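Local structure of ABC transporter periplasmic substrate-binding protein (Desulfovibrio alaskensis, 5MY5) at residues Met30-Ser35 with Ile78-Ala83. The protein probably captures tungstate in the periplasm with high selectivity and delivers it to an ABC transporter for uptake into the cell. The protein carries 2 engineered substitutions. Numbering follows the deposited sequence.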
ATOM      1  N   MET A  30      15.453  -4.897  -8.923  1.00 16.26           N
ATOM      2  CA  MET A  30      14.228  -5.076  -8.112  1.00 15.80           C
ATOM      3  C   MET A  30      13.014  -4.783  -8.974  1.00 16.53           C
ATOM      4  O   MET A  30      13.021  -3.901  -9.742  1.00 18.96           O
ATOM      5  CB  MET A  30      14.227  -4.131  -6.930  1.00 16.90           C
ATOM      6  CG  MET A  30      12.904  -3.926  -6.229  1.00 18.15           C
ATOM      7  SD  MET A  30      12.969  -2.735  -4.856  1.00 18.21           S
ATOM      8  CE  MET A  30      13.868  -3.676  -3.714  1.00 19.74           C
ATOM      9  N   ALA A  31      11.971  -5.546  -8.693  1.00 16.41           N
ATOM     10  CA  ALA A  31      10.671  -5.182  -9.129  1.00 17.13           C
ATOM     11  C   ALA A  31       9.849  -4.805  -7.963  1.00 16.87           C
ATOM     12  O   ALA A  31       9.794  -5.512  -6.940  1.00 16.20           O
ATOM     13  CB  ALA A  31      10.006  -6.340  -9.848  1.00 19.20           C
ATOM     14  N   THR A  32       9.153  -3.672  -8.097  1.00 15.75           N
ATOM     15  CA  THR A  32       8.216  -3.189  -7.059  1.00 15.24           C
ATOM     16  C   THR A  32       6.969  -2.552  -7.686  1.00 16.33           C
ATOM     17  O   THR A  32       6.803  -2.708  -8.889  1.00 18.64           O
ATOM     18  CB  THR A  32       8.977  -2.226  -6.168  1.00 15.55           C
ATOM     19  OG1 THR A  32       8.236  -1.897  -4.970  1.00 16.33           O
ATOM     20  CG2 THR A  32       9.325  -0.895  -6.842  1.00 17.16           C
ATOM     21  N   THR A  33       6.146  -1.930  -6.886  1.00 17.10           N
ATOM     22  CA  THR A  33       4.859  -1.458  -7.388  1.00 17.94           C
ATOM     23  C   THR A  33       4.834   0.024  -7.637  1.00 17.51           C
ATOM     24  O   THR A  33       5.586   0.774  -7.017  1.00 18.64           O
ATOM     25  CB  THR A  33       3.744  -1.812  -6.450  1.00 17.22           C
ATOM     26  OG1 THR A  33       3.804  -1.068  -5.213  1.00 18.06           O
ATOM     27  CG2 THR A  33       3.817  -3.319  -6.090  1.00 21.87           C
ATOM     28  N   THR A  34       3.891   0.452  -8.489  1.00 18.42           N
ATOM     29  CA  THR A  34       3.674   1.840  -8.778  1.00 19.78           C
ATOM     30  C   THR A  34       3.375   2.623  -7.517  1.00 17.94           C
ATOM     31  O   THR A  34       3.956   3.636  -7.267  1.00 19.01           O
ATOM     32  CB  THR A  34       2.492   1.904  -9.751  1.00 22.33           C
ATOM     33  OG1 THR A  34       2.814   1.121 -10.903  1.00 25.38           O
ATOM     34  CG2 THR A  34       2.161   3.398 -10.137  1.00 23.41           C
ATOM     35  N   SER A  35       2.559   2.085  -6.625  1.00 18.72           N
ATOM     36  CA  SER A  35       2.243   2.789  -5.424  1.00 20.16           C
ATOM     37  C   SER A  35       3.509   2.977  -4.584  1.00 19.28           C
ATOM     38  O   SER A  35       3.713   4.059  -3.960  1.00 21.55           O
ATOM     39  CB  SER A  35       1.141   2.140  -4.550  1.00 20.59           C
ATOM     40  OG  SER A  35       1.464   0.835  -4.217  1.00 29.22           O
ATOM     41  N   ILE A  78      14.961  -9.552  -6.917  1.00 15.81           N
ATOM     42  CA  ILE A  78      14.158  -9.385  -5.667  1.00 15.06           C
ATOM     43  C   ILE A  78      12.889  -8.624  -5.980  1.00 16.06           C
ATOM     44  O   ILE A  78      12.848  -7.793  -6.861  1.00 15.14           O
ATOM     45  CB  ILE A  78      15.028  -8.638  -4.611  1.00 15.02           C
ATOM     46  CG1 ILE A  78      14.386  -8.746  -3.268  1.00 14.65           C
ATOM     47  CG2 ILE A  78      15.327  -7.239  -5.048  1.00 15.31           C
ATOM     48  CD1 ILE A  78      15.296  -8.243  -2.158  1.00 16.22           C
ATOM     49  N   LEU A  79      11.877  -8.947  -5.202  1.00 14.84           N
ATOM     50  CA  LEU A  79      10.618  -8.249  -5.238  1.00 15.12           C
ATOM     51  C   LEU A  79      10.497  -7.440  -3.923  1.00 13.91           C
ATOM     52  O   LEU A  79      10.809  -7.925  -2.853  1.00 16.27           O
ATOM     53  CB  LEU A  79       9.428  -9.250  -5.260  1.00 15.68           C
ATOM     54  CG  LEU A  79       9.362 -10.203  -6.406  1.00 20.92           C
ATOM     55  CD1 LEU A  79       8.021 -10.959  -6.395  1.00 20.80           C
ATOM     56  CD2 LEU A  79       9.648  -9.623  -7.745  1.00 20.03           C
ATOM     57  N   LEU A  80       9.843  -6.305  -4.073  1.00 13.95           N
ATOM     58  CA  LEU A  80       9.363  -5.548  -2.842  1.00 15.00           C
ATOM     59  C   LEU A  80       7.924  -5.243  -3.165  1.00 15.66           C
ATOM     60  O   LEU A  80       7.605  -4.364  -3.944  1.00 15.58           O
ATOM     61  CB  LEU A  80      10.195  -4.261  -2.624  1.00 16.04           C
ATOM     62  CG  LEU A  80       9.760  -3.445  -1.410  1.00 17.06           C
ATOM     63  CD1 LEU A  80       9.909  -4.189  -0.094  1.00 17.58           C
ATOM     64  CD2 LEU A  80      10.597  -2.114  -1.446  1.00 18.24           C
ATOM     65  N   VAL A  81       7.017  -5.950  -2.482  1.00 14.08           N
ATOM     66  CA  VAL A  81       5.592  -5.868  -2.862  1.00 15.72           C
ATOM     67  C   VAL A  81       4.731  -5.909  -1.611  1.00 15.75           C
ATOM     68  O   VAL A  81       5.270  -5.947  -0.492  1.00 15.32           O
ATOM     69  CB  VAL A  81       5.170  -6.985  -3.850  1.00 17.25           C
ATOM     70  CG1 VAL A  81       5.836  -6.749  -5.224  1.00 19.22           C
ATOM     71  CG2 VAL A  81       5.581  -8.301  -3.307  1.00 19.10           C
ATOM     72  N   HIS A  82       3.419  -5.804  -1.825  1.00 15.25           N
ATOM     73  CA  HIS A  82       2.498  -5.647  -0.687  1.00 15.99           C
ATOM     74  C   HIS A  82       1.172  -6.321  -0.981  1.00 18.45           C
ATOM     75  O   HIS A  82       0.121  -5.658  -1.030  1.00 20.28           O
ATOM     76  CB  HIS A  82       2.325  -4.165  -0.338  1.00 16.65           C
ATOM     77  CG  HIS A  82       2.100  -3.294  -1.518  1.00 16.22           C
ATOM     78  ND1 HIS A  82       0.853  -2.960  -1.963  1.00 19.22           N
ATOM     79  CD2 HIS A  82       2.976  -2.690  -2.382  1.00 17.69           C
ATOM     80  CE1 HIS A  82       0.952  -2.189  -3.041  1.00 21.11           C
ATOM     81  NE2 HIS A  82       2.243  -2.016  -3.326  1.00 20.53           N
ATOM     82  N   ALA A  83       1.281  -7.611  -1.231  1.00 17.42           N
ATOM     83  CA  ALA A  83       0.133  -8.447  -1.614  1.00 17.80           C
ATOM     84  C   ALA A  83       0.291  -9.904  -1.096  1.00 16.60           C
ATOM     85  O   ALA A  83       0.708 -10.809  -1.798  1.00 18.22           O
ATOM     86  CB  ALA A  83      -0.039  -8.395  -3.118  1.00 20.42           C
TER
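M30 lies against I78 and L80 on the neighbouring parallel strand. Its CB touches I78 CG2 at 3.8 Å, and its CG lies 3.9 Å from I78 O. SD then reaches L80 CB at 3.9 Å, and the bend at chi3 (-71°) leaves CE against L80 CB, with I78 CG2 only slightly farther off. Beneath this side chain two regular backbone bonds zip the strands together, A31 N to I78 O and L80 N to A31 O, both 3.0 Å. On the other face of the sheet, A31 CB meets L79 CD2. Two residues on from A31, T33 N is 4.1 Å from L80 O, and the hydroxyl of T32 takes that carbonyl instead, OG1 giving its proton to L80 O at 2.7 Å from 18° off the carbonyl plane. With OG1 anti to the backbone N (chi1 -169°), the hydroxyl swings across to it. Where the strands give out, T33 OG1 meets NE2 of H82, the first residue after strand 78-81, at the ring edge, in plane, in a 2.6 Å hydrogen bond; T36 OG1 also bonds to this hydroxyl, and N222 holds H82 ND1 weakly. T33 is the N-cap residue of helix 34-39. The pair forms part of the parallel core of one lobe of a periplasmic binding protein fold: strand 56-62 flanks 27-33, strand 221-228 runs antiparallel to 78-81, helices 41-53 and 239-250 pack over M30, and helix 64-72 packs against A31 and L79.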